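3-dehydroshikimate dehydratase (Bacillus anthracis, PDB 3DX5) catalyses the manganese-dependent dehydration of 3-dehydroshikimate to 3,4-dihydroxybenzoate, the step that supplies the catechol building block of the siderophore petrobactin. Local coordinates at residues T65-Y70 and E87-L92; R126-L131 and M137-E142; Q40-Q45 and N94-N99. One frame throughout, in Å; residues are numbered along the deposited sequence.

Overall arrangement
Contacts 1 and 2 each seat an outer helix on a strand of the TIM barrel, whereas contact 3 joins two outer helices. The centres of contacts 1 and 2 lie about 11 Å apart, and the two touch where Met-66 meets Leu-140. Both also reach the bound 3,4-dihydroxybenzoic acid, contact 1 through Tyr-70 at its carboxylate and contact 2 through Glu-142 and the manganese ion at its O3. Contact 3, centred about 8 Å from contact 1, shares helix 79-96 with it but joins that helix to helix 36-45, away from the active site.

Contact 1: T65-Y70 and E87-L92; sequences TMISDY and EQLAIL. With DHB (3,4-dihydroxybenzoic acid), chain D.
Ile-67 of strand 64-68 packs against Leu-89 and Leu-92 of helix 79-96, the first strand-helix interface in the beta-alpha-beta unit 64-68, 79-96, 100-103 of the TIM barrel. The contact between the two segments is apolar, with no hydrogen bond across it. Ile-67 sends its two branches to two leucines one turn apart. CG2, anti to the backbone N, meets CD2 of Leu-89 at 3.9 Å. The CG1 arm stands anti to the carbonyl carbon (chi1 -67°) and carries CD1 across Leu-92, 4.1 Å from its CB. Ile-101 and Thr-98 also touch Ile-67, whose side chain is buried.

The polar part begins at Asp-69, just past the strand. Its OD1 rests 3.7 Å from CD2 of Leu-89, a van der Waals contact at the border of the apolar patch. The other oxygen is more firmly engaged: OD2 accepts the backbone N-H of Tyr-70 through its anti lone pair, a bent bond of 131°, and also forms a salt bridge with Lys-85. Two partners on one oxygen should restrict the rotation of the carboxylate. Lys-85 NZ also hydrogen-bonds to Tyr-70 O, tying both residues to helix 79-96.

Ligand binding falls to Tyr-70, whose side chain leaves the backbone away from the helix. Arg-102 makes a cation-pi contact with its ring, and Trp-35 NE1 hydrogen-bonds to its hydroxyl. Ligand O1, a carboxylate oxygen of 3,4-dihydroxybenzoic acid, lies at the ring edge and in its plane, where Tyr-70 OH donates a short 2.5 Å hydrogen bond to it.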
loop_
_atom_site.group_PDB
_atom_site.type_symbol
_atom_site.label_atom_id
_atom_site.label_comp_id
_atom_site.label_asym_id
_atom_site.label_seq_id
_atom_site.Cartn_x
_atom_site.Cartn_y
_atom_site.Cartn_z
ATOM N N THR A 65 17.864 9.943 4.938
ATOM C CA THR A 65 17.589 11.324 5.389
ATOM C C THR A 65 16.638 11.381 6.593
ATOM O O THR A 65 16.661 12.349 7.389
ATOM C CB THR A 65 17.014 12.244 4.235
ATOM O OG1 THR A 65 15.646 11.891 3.950
ATOM C CG2 THR A 65 17.802 12.090 2.955
HETATM N N MSE A 66 15.805 10.352 6.717
HETATM C CA MSE A 66 14.666 10.368 7.622
HETATM C C MSE A 66 13.955 9.039 7.482
HETATM O O MSE A 66 13.972 8.429 6.402
HETATM C CB MSE A 66 13.710 11.506 7.222
HETATM C CG MSE A 66 12.439 11.654 8.101
HETATM SE SE MSE A 66 11.654 13.470 7.884
HETATM C CE MSE A 66 11.045 13.328 6.029
ATOM N N ILE A 67 13.316 8.598 8.560
ATOM C CA ILE A 67 12.356 7.509 8.464
ATOM C C ILE A 67 10.964 8.110 8.611
ATOM O O ILE A 67 10.698 8.845 9.586
ATOM C CB ILE A 67 12.613 6.462 9.553
ATOM C CG1 ILE A 67 13.977 5.788 9.250
ATOM C CG2 ILE A 67 11.476 5.460 9.575
ATOM C CD1 ILE A 67 14.559 5.045 10.424
ATOM N N SER A 68 10.075 7.791 7.675
ATOM C CA SER A 68 8.770 8.432 7.648
ATOM C C SER A 68 7.652 7.469 8.029
ATOM O O SER A 68 7.414 6.457 7.361
ATOM C CB SER A 68 8.545 9.105 6.293
ATOM O OG SER A 68 9.655 9.947 6.026
ATOM N N ASP A 69 6.984 7.778 9.133
ATOM C CA ASP A 69 6.046 6.853 9.705
ATOM C C ASP A 69 4.803 7.592 10.176
ATOM O O ASP A 69 4.485 8.655 9.635
ATOM C CB ASP A 69 6.734 6.043 10.814
ATOM C CG ASP A 69 6.172 4.609 10.918
ATOM O OD1 ASP A 69 6.978 3.649 10.893
ATOM O OD2 ASP A 69 4.923 4.440 11.026
ATOM N N TYR A 70 4.096 7.024 11.151
ATOM C CA TYR A 70 2.763 7.477 11.561
ATOM C C TYR A 70 2.684 7.109 13.025
ATOM O O TYR A 70 2.739 5.934 13.364
ATOM C CB TYR A 70 1.644 6.712 10.775
ATOM C CG TYR A 70 1.895 6.653 9.261
ATOM C CD1 TYR A 70 1.377 7.647 8.403
ATOM C CD2 TYR A 70 2.686 5.623 8.687
ATOM C CE1 TYR A 70 1.642 7.616 7.015
ATOM C CE2 TYR A 70 2.976 5.617 7.329
ATOM C CZ TYR A 70 2.446 6.606 6.498
ATOM O OH TYR A 70 2.714 6.577 5.132
ATOM N N GLU A 87 10.158 3.518 20.501
ATOM C CA GLU A 87 11.368 2.861 20.904
ATOM C C GLU A 87 11.935 1.995 19.786
ATOM O O GLU A 87 13.147 1.911 19.644
ATOM C CB GLU A 87 11.154 2.041 22.186
ATOM C CG GLU A 87 10.810 2.926 23.407
ATOM C CD GLU A 87 10.249 2.135 24.602
ATOM O OE1 GLU A 87 10.137 0.892 24.517
ATOM O OE2 GLU A 87 9.917 2.751 25.637
ATOM N N GLN A 88 11.070 1.345 19.001
ATOM C CA GLN A 88 11.555 0.552 17.871
ATOM C C GLN A 88 12.098 1.467 16.727
ATOM O O GLN A 88 13.134 1.185 16.130
ATOM C CB GLN A 88 10.475 -0.434 17.380
ATOM C CG GLN A 88 10.850 -1.250 16.099
ATOM C CD GLN A 88 12.121 -2.104 16.251
ATOM O OE1 GLN A 88 12.662 -2.286 17.370
ATOM N NE2 GLN A 88 12.602 -2.636 15.129
ATOM N N LEU A 89 11.406 2.563 16.444
ATOM C CA LEU A 89 11.878 3.543 15.484
ATOM C C LEU A 89 13.255 4.126 15.831
ATOM O O LEU A 89 14.063 4.350 14.929
ATOM C CB LEU A 89 10.850 4.662 15.264
ATOM C CG LEU A 89 9.600 4.316 14.446
ATOM C CD1 LEU A 89 8.533 5.368 14.650
ATOM C CD2 LEU A 89 9.950 4.208 12.971
ATOM N N ALA A 90 13.541 4.317 17.120
ATOM C CA ALA A 90 14.841 4.798 17.557
ATOM C C ALA A 90 15.911 3.744 17.268
ATOM O O ALA A 90 17.033 4.075 16.871
ATOM C CB ALA A 90 14.800 5.163 19.063
ATOM N N ILE A 91 15.573 2.470 17.446
ATOM C CA ILE A 91 16.474 1.385 17.048
ATOM C C ILE A 91 16.786 1.421 15.519
ATOM O O ILE A 91 17.978 1.367 15.080
ATOM C CB ILE A 91 15.899 0.002 17.472
ATOM C CG1 ILE A 91 16.087 -0.168 18.978
ATOM C CG2 ILE A 91 16.574 -1.120 16.684
ATOM C CD1 ILE A 91 15.443 -1.415 19.587
ATOM N N LEU A 92 15.722 1.510 14.715
ATOM C CA LEU A 92 15.851 1.610 13.254
ATOM C C LEU A 92 16.661 2.855 12.850
ATOM O O LEU A 92 17.556 2.762 12.016
ATOM C CB LEU A 92 14.474 1.588 12.561
ATOM C CG LEU A 92 13.589 0.358 12.787
ATOM C CD1 LEU A 92 12.250 0.575 12.154
ATOM C CD2 LEU A 92 14.225 -0.950 12.224
HETATM C C1 DHB D . 1.594 10.631 2.689
HETATM C C2 DHB D . 2.258 11.837 2.485
HETATM C C3 DHB D . 1.671 12.847 1.716
HETATM O O3 DHB D . 2.258 14.061 1.475
HETATM C C4 DHB D . 0.335 12.613 1.162
HETATM O O4 DHB D . -0.204 13.616 0.432
HETATM C C5 DHB D . -0.332 11.414 1.397
HETATM C C6 DHB D . 0.316 10.427 2.162
HETATM C C DHB D . 2.273 9.548 3.511
HETATM O O1 DHB D . 1.743 8.465 3.779
HETATM O O2 DHB D . 3.512 9.747 3.957
#

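Contact 2: R126-L131 and M137-E142; sequences RMICEL and MYVLLE. With MN (manganese (II) ion), chain B; DHB (3,4-dihydroxybenzoic acid), chain D.
Val-139 meets Ile-128 and Cys-129 where helix 115-134 lies over strand 138-142, within the beta-alpha-beta unit 100-103, 115-134, 138-142 of the TIM barrel. The CB of the valine points toward the helix. Its CG2, anti to the carbonyl carbon, comes 3.9 Å from CG2 of Ile-128, the two side chains crossing nearly perpendicular. CB itself faces the sulfur of Cys-129, with SG 4.1 Å away. No hydrogen bond joins the segments, and close approach of the backbones, 6.2 Å between CA of Cys-129 and CA of Val-139, fits such short side chains.

A second shell surrounds this patch: Ile-73 touches Ile-128, while Leu-167 and His-164 touch Cys-129. Backbone bonds hold the strand between its parallel neighbours, from Val-139 to Asn-166 and Lys-168 and from Leu-140 to Ile-101.

At its C-terminal end the strand delivers Glu-142 to the metal site. CG stands anti to the backbone N (chi1 -176°) and the chain runs on extended. Arg-102 forms a salt bridge with OE1, and Asp-172, His-198 and Glu-253 also bind the manganese ion. Glu-142 OE2 and ligand O3 each bind it at 2.1 Å, with OE2 of Glu-142 3.1 Å from that O3.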
loop_
_atom_site.group_PDB
_atom_site.type_symbol
_atom_site.label_atom_id
_atom_site.label_comp_id
_atom_site.label_asym_id
_atom_site.label_seq_id
_atom_site.Cartn_x
_atom_site.Cartn_y
_atom_site.Cartn_z
ATOM N N ARG A 126 4.562 16.464 22.947
ATOM C CA ARG A 126 5.659 16.876 23.827
ATOM C C ARG A 126 6.359 15.643 24.399
ATOM O O ARG A 126 7.607 15.576 24.416
ATOM C CB ARG A 126 5.193 17.788 24.985
ATOM C CG ARG A 126 6.379 18.401 25.751
ATOM C CD ARG A 126 5.923 19.272 26.942
ATOM N NE ARG A 126 5.232 20.453 26.429
ATOM C CZ ARG A 126 3.944 20.713 26.594
ATOM N NH1 ARG A 126 3.161 19.884 27.284
ATOM N NH2 ARG A 126 3.443 21.808 26.051
HETATM N N MSE A 127 5.557 14.679 24.841
HETATM C CA MSE A 127 6.066 13.397 25.384
HETATM C C MSE A 127 6.890 12.630 24.368
HETATM O O MSE A 127 7.933 12.097 24.704
HETATM C CB MSE A 127 4.921 12.503 25.879
HETATM C CG MSE A 127 4.255 13.070 27.123
HETATM SE SE MSE A 127 2.685 12.033 27.683
HETATM C CE MSE A 127 3.667 10.385 28.053
ATOM N N ILE A 128 6.407 12.567 23.131
ATOM C CA ILE A 128 7.147 11.899 22.061
ATOM C C ILE A 128 8.461 12.624 21.756
ATOM O O ILE A 128 9.474 11.974 21.544
ATOM C CB ILE A 128 6.263 11.724 20.832
ATOM C CG1 ILE A 128 5.340 10.512 21.081
ATOM C CG2 ILE A 128 7.095 11.513 19.565
ATOM C CD1 ILE A 128 4.106 10.557 20.228
ATOM N N CYS A 129 8.437 13.956 21.761
ATOM C CA CYS A 129 9.655 14.742 21.621
ATOM C C CYS A 129 10.669 14.426 22.722
ATOM O O CYS A 129 11.872 14.286 22.437
ATOM C CB CYS A 129 9.333 16.240 21.626
ATOM S SG CYS A 129 8.585 16.748 20.082
ATOM N N GLU A 130 10.207 14.310 23.964
ATOM C CA GLU A 130 11.116 14.022 25.071
ATOM C C GLU A 130 11.713 12.612 24.994
ATOM O O GLU A 130 12.868 12.404 25.371
ATOM C CB GLU A 130 10.453 14.289 26.428
ATOM C CG GLU A 130 10.758 15.679 26.964
ATOM C CD GLU A 130 12.213 15.833 27.404
ATOM O OE1 GLU A 130 13.001 16.546 26.731
ATOM O OE2 GLU A 130 12.565 15.219 28.430
ATOM N N LEU A 131 10.938 11.652 24.496
ATOM C CA LEU A 131 11.471 10.309 24.224
ATOM C C LEU A 131 12.608 10.363 23.162
ATOM O O LEU A 131 13.735 9.888 23.404
ATOM C CB LEU A 131 10.344 9.382 23.761
ATOM C CG LEU A 131 10.639 7.883 23.650
ATOM C CD1 LEU A 131 9.363 7.072 23.767
ATOM C CD2 LEU A 131 11.312 7.558 22.308
HETATM N N MSE A 137 17.303 12.734 18.575
HETATM C CA MSE A 137 16.569 12.614 17.329
HETATM C C MSE A 137 15.435 13.625 17.312
HETATM O O MSE A 137 14.903 13.983 18.357
HETATM C CB MSE A 137 16.011 11.194 17.204
HETATM C CG MSE A 137 17.091 10.122 17.008
HETATM SE SE MSE A 137 16.297 8.357 17.177
HETATM C CE MSE A 137 17.920 7.206 17.281
ATOM N N TYR A 138 15.070 14.076 16.117
ATOM C CA TYR A 138 14.047 15.096 15.936
ATOM C C TYR A 138 12.776 14.479 15.414
ATOM O O TYR A 138 12.818 13.579 14.531
ATOM C CB TYR A 138 14.516 16.189 14.973
ATOM C CG TYR A 138 15.727 16.931 15.500
ATOM C CD1 TYR A 138 15.580 17.999 16.404
ATOM C CD2 TYR A 138 17.017 16.509 15.173
ATOM C CE1 TYR A 138 16.688 18.662 16.938
ATOM C CE2 TYR A 138 18.152 17.179 15.700
ATOM C CZ TYR A 138 17.959 18.262 16.563
ATOM O OH TYR A 138 19.043 18.908 17.089
ATOM N N VAL A 139 11.656 15.005 15.927
ATOM C CA VAL A 139 10.330 14.650 15.445
ATOM C C VAL A 139 9.873 15.730 14.466
ATOM O O VAL A 139 9.668 16.889 14.848
ATOM C CB VAL A 139 9.321 14.553 16.638
ATOM C CG1 VAL A 139 7.888 14.265 16.141
ATOM C CG2 VAL A 139 9.791 13.510 17.607
ATOM N N LEU A 140 9.683 15.357 13.204
ATOM C CA LEU A 140 9.212 16.300 12.203
ATOM C C LEU A 140 7.741 16.091 11.917
ATOM O O LEU A 140 7.338 15.011 11.436
ATOM C CB LEU A 140 9.986 16.126 10.894
ATOM C CG LEU A 140 11.354 16.823 10.835
ATOM C CD1 LEU A 140 12.362 16.157 11.841
ATOM C CD2 LEU A 140 11.892 16.795 9.427
ATOM N N LEU A 141 6.933 17.118 12.171
ATOM C CA LEU A 141 5.539 17.059 11.774
ATOM C C LEU A 141 5.454 17.505 10.343
ATOM O O LEU A 141 6.061 18.513 9.952
ATOM C CB LEU A 141 4.663 17.987 12.654
ATOM C CG LEU A 141 4.733 17.730 14.169
ATOM C CD1 LEU A 141 3.861 18.780 14.917
ATOM C CD2 LEU A 141 4.333 16.303 14.538
ATOM N N GLU A 142 4.707 16.760 9.554
ATOM C CA GLU A 142 4.519 17.101 8.145
ATOM C C GLU A 142 3.299 18.048 8.006
ATOM O O GLU A 142 2.291 17.842 8.651
ATOM C CB GLU A 142 4.346 15.807 7.328
ATOM C CG GLU A 142 4.236 16.066 5.838
ATOM C CD GLU A 142 4.565 14.842 5.036
ATOM O OE1 GLU A 142 5.458 14.061 5.431
ATOM O OE2 GLU A 142 3.930 14.674 3.994
HETATM MN MN MN B . 4.264 14.623 1.943
HETATM C C1 DHB D . 1.594 10.631 2.689
HETATM C C2 DHB D . 2.258 11.837 2.485
HETATM C C3 DHB D . 1.671 12.847 1.716
HETATM O O3 DHB D . 2.258 14.061 1.475
HETATM C C4 DHB D . 0.335 12.613 1.162
HETATM O O4 DHB D . -0.204 13.616 0.432
HETATM C C5 DHB D . -0.332 11.414 1.397
HETATM C C6 DHB D . 0.316 10.427 2.162
HETATM C C DHB D . 2.273 9.548 3.511
HETATM O O1 DHB D . 1.743 8.465 3.779
HETATM O O2 DHB D . 3.512 9.747 3.957
#

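Contact 3: Q40-Q45 and N94-N99; sequences QNLYMQ and NWFKTN
The rings of Tyr-43 and Trp-95 meet as an offset edge-to-face pair, the tyrosine presenting its edge to the face of the indole's six-membered ring. Their centroids are 5.8 Å apart and their planes stand at 74°. Trp-95 CE3 lies at the tyrosine edge, near the plane of that ring and 3.9 Å from CD1 of Tyr-43. The indole also has its own edge against helix 36-45: backbone atom C of Leu-42 sits there, near the indole plane, at 4.0 Å from CZ3 of Trp-95. Tyr-47 supplies a further ring stacked with the tryptophan.

The indole spans the gap between the helices. In Trp-95, CG anti to the backbone N (chi1 -178°) swings the indole toward helix 36-45, and CZ3 of its six-membered ring makes the approach, within 3.4 Å of CA of Tyr-43 and 3.6 Å of its CB. Beside this pair, CD1 of Leu-42 meets CZ of Phe-96 at 3.9 Å. Phe-96 also touches Thr-50 and Leu-54 of helix 47-56 and Ile-64 of strand 64-68, while Leu-42 also packs on Leu-14 of the second subunit.

Here two outer helices of the TIM barrel, 36-45 and 79-96, are joined near the C-terminal end of each. The latter finishes in a Schellman motif, in which Lys-97 takes positive phi and the chain runs on to strand 100-103. Between 40-45 and 94-99 no hydrogen bond forms, and cohesion rests on dispersion and the weak electrostatics of ring edge against face. Gln-40 OE1 takes a hydrogen bond from Gln-88 NE2, so the helix pair is apolar at this end with a polar link beside it.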
loop_
_atom_site.group_PDB
_atom_site.type_symbol
_atom_site.label_atom_id
_atom_site.label_comp_id
_atom_site.label_asym_id
_atom_site.label_seq_id
_atom_site.Cartn_x
_atom_site.Cartn_y
_atom_site.Cartn_z
ATOM N N GLN A 40 11.447 -1.229 8.926
ATOM C CA GLN A 40 11.142 -2.291 9.874
ATOM C C GLN A 40 11.290 -3.653 9.226
ATOM O O GLN A 40 11.865 -4.582 9.812
ATOM C CB GLN A 40 9.707 -2.114 10.404
ATOM C CG GLN A 40 9.225 -3.293 11.317
ATOM C CD GLN A 40 10.005 -3.375 12.657
ATOM O OE1 GLN A 40 10.678 -2.429 13.077
ATOM N NE2 GLN A 40 9.911 -4.521 13.311
ATOM N N ASN A 41 10.754 -3.803 8.028
ATOM C CA ASN A 41 10.866 -5.108 7.390
ATOM C C ASN A 41 12.269 -5.459 6.933
ATOM O O ASN A 41 12.624 -6.631 6.912
ATOM C CB ASN A 41 9.830 -5.272 6.277
ATOM C CG ASN A 41 8.421 -5.453 6.831
ATOM O OD1 ASN A 41 7.497 -4.674 6.543
ATOM N ND2 ASN A 41 8.259 -6.458 7.643
ATOM N N LEU A 42 13.071 -4.456 6.563
ATOM C CA LEU A 42 14.486 -4.730 6.245
ATOM C C LEU A 42 15.201 -5.241 7.494
ATOM O O LEU A 42 15.940 -6.238 7.435
ATOM C CB LEU A 42 15.190 -3.487 5.699
ATOM C CG LEU A 42 14.736 -3.034 4.300
ATOM C CD1 LEU A 42 15.327 -1.639 3.997
ATOM C CD2 LEU A 42 15.150 -4.046 3.218
ATOM N N TYR A 43 14.960 -4.583 8.626
ATOM C CA TYR A 43 15.535 -5.010 9.880
ATOM C C TYR A 43 15.151 -6.444 10.260
ATOM O O TYR A 43 16.009 -7.233 10.696
ATOM C CB TYR A 43 15.109 -4.021 10.978
ATOM C CG TYR A 43 15.519 -4.351 12.417
ATOM C CD1 TYR A 43 16.693 -3.849 12.959
ATOM C CD2 TYR A 43 14.681 -5.102 13.253
ATOM C CE1 TYR A 43 17.038 -4.094 14.292
ATOM C CE2 TYR A 43 15.024 -5.357 14.595
ATOM C CZ TYR A 43 16.207 -4.860 15.088
ATOM O OH TYR A 43 16.554 -5.126 16.405
HETATM N N MSE A 44 13.897 -6.829 10.056
HETATM C CA MSE A 44 13.452 -8.169 10.469
HETATM C C MSE A 44 13.910 -9.299 9.543
HETATM O O MSE A 44 14.238 -10.392 10.013
HETATM C CB MSE A 44 11.915 -8.234 10.594
HETATM C CG MSE A 44 11.308 -7.347 11.677
HETATM SE SE MSE A 44 11.843 -7.740 13.496
HETATM C CE MSE A 44 11.138 -9.541 13.640
ATOM N N GLN A 45 13.926 -9.052 8.236
ATOM C CA GLN A 45 14.112 -10.151 7.268
ATOM C C GLN A 45 15.236 -9.964 6.247
ATOM O O GLN A 45 15.551 -10.881 5.474
ATOM C CB GLN A 45 12.798 -10.429 6.532
ATOM C CG GLN A 45 11.753 -11.154 7.402
ATOM C CD GLN A 45 12.084 -12.614 7.656
ATOM O OE1 GLN A 45 11.662 -13.173 8.664
ATOM N NE2 GLN A 45 12.835 -13.242 6.746
ATOM N N ASN A 94 18.902 4.463 14.525
ATOM C CA ASN A 94 20.271 4.167 14.872
ATOM C C ASN A 94 20.932 3.295 13.803
ATOM O O ASN A 94 22.031 3.598 13.345
ATOM C CB ASN A 94 20.352 3.493 16.242
ATOM C CG ASN A 94 21.759 3.520 16.787
ATOM O OD1 ASN A 94 22.444 2.498 16.874
ATOM N ND2 ASN A 94 22.216 4.705 17.107
ATOM N N TRP A 95 20.245 2.233 13.365
ATOM C CA TRP A 95 20.831 1.321 12.410
ATOM C C TRP A 95 21.029 2.020 11.055
ATOM O O TRP A 95 22.087 1.895 10.416
ATOM C CB TRP A 95 19.929 0.093 12.267
ATOM C CG TRP A 95 20.445 -0.958 11.341
ATOM C CD1 TRP A 95 21.733 -1.428 11.253
ATOM C CD2 TRP A 95 19.670 -1.729 10.412
ATOM N NE1 TRP A 95 21.797 -2.443 10.322
ATOM C CE2 TRP A 95 20.546 -2.651 9.800
ATOM C CE3 TRP A 95 18.308 -1.744 10.063
ATOM C CZ2 TRP A 95 20.119 -3.562 8.812
ATOM C CZ3 TRP A 95 17.871 -2.647 9.069
ATOM C CH2 TRP A 95 18.779 -3.549 8.468
ATOM N N PHE A 96 20.017 2.764 10.629
ATOM C CA PHE A 96 20.074 3.473 9.356
ATOM C C PHE A 96 20.863 4.776 9.384
ATOM O O PHE A 96 21.050 5.410 8.341
ATOM C CB PHE A 96 18.662 3.715 8.827
ATOM C CG PHE A 96 18.026 2.471 8.235
ATOM C CD1 PHE A 96 18.470 1.952 7.003
ATOM C CD2 PHE A 96 17.033 1.802 8.919
ATOM C CE1 PHE A 96 17.891 0.806 6.446
ATOM C CE2 PHE A 96 16.442 0.642 8.391
ATOM C CZ PHE A 96 16.874 0.137 7.146
ATOM N N LYS A 97 21.321 5.168 10.578
ATOM C CA LYS A 97 22.063 6.412 10.800
ATOM C C LYS A 97 21.310 7.703 10.412
ATOM O O LYS A 97 21.822 8.557 9.714
ATOM C CB LYS A 97 23.466 6.343 10.192
ATOM C CG LYS A 97 24.261 5.103 10.718
ATOM C CD LYS A 97 25.722 5.191 10.324
ATOM C CE LYS A 97 26.542 3.955 10.805
ATOM N NZ LYS A 97 27.950 4.036 10.319
ATOM N N THR A 98 20.088 7.838 10.886
ATOM C CA THR A 98 19.337 9.056 10.641
ATOM C C THR A 98 18.911 9.590 12.013
ATOM O O THR A 98 18.743 8.817 12.951
ATOM C CB THR A 98 18.117 8.822 9.657
ATOM O OG1 THR A 98 17.405 10.037 9.490
ATOM C CG2 THR A 98 17.106 7.799 10.188
ATOM N N ASN A 99 18.767 10.902 12.135
ATOM C CA ASN A 99 18.283 11.485 13.376
ATOM C C ASN A 99 16.881 12.091 13.232
ATOM O O ASN A 99 16.499 12.943 14.058
ATOM C CB ASN A 99 19.280 12.546 13.891
ATOM C CG ASN A 99 19.350 13.783 12.984
ATOM O OD1 ASN A 99 18.871 13.779 11.830
ATOM N ND2 ASN A 99 19.912 14.860 13.514
#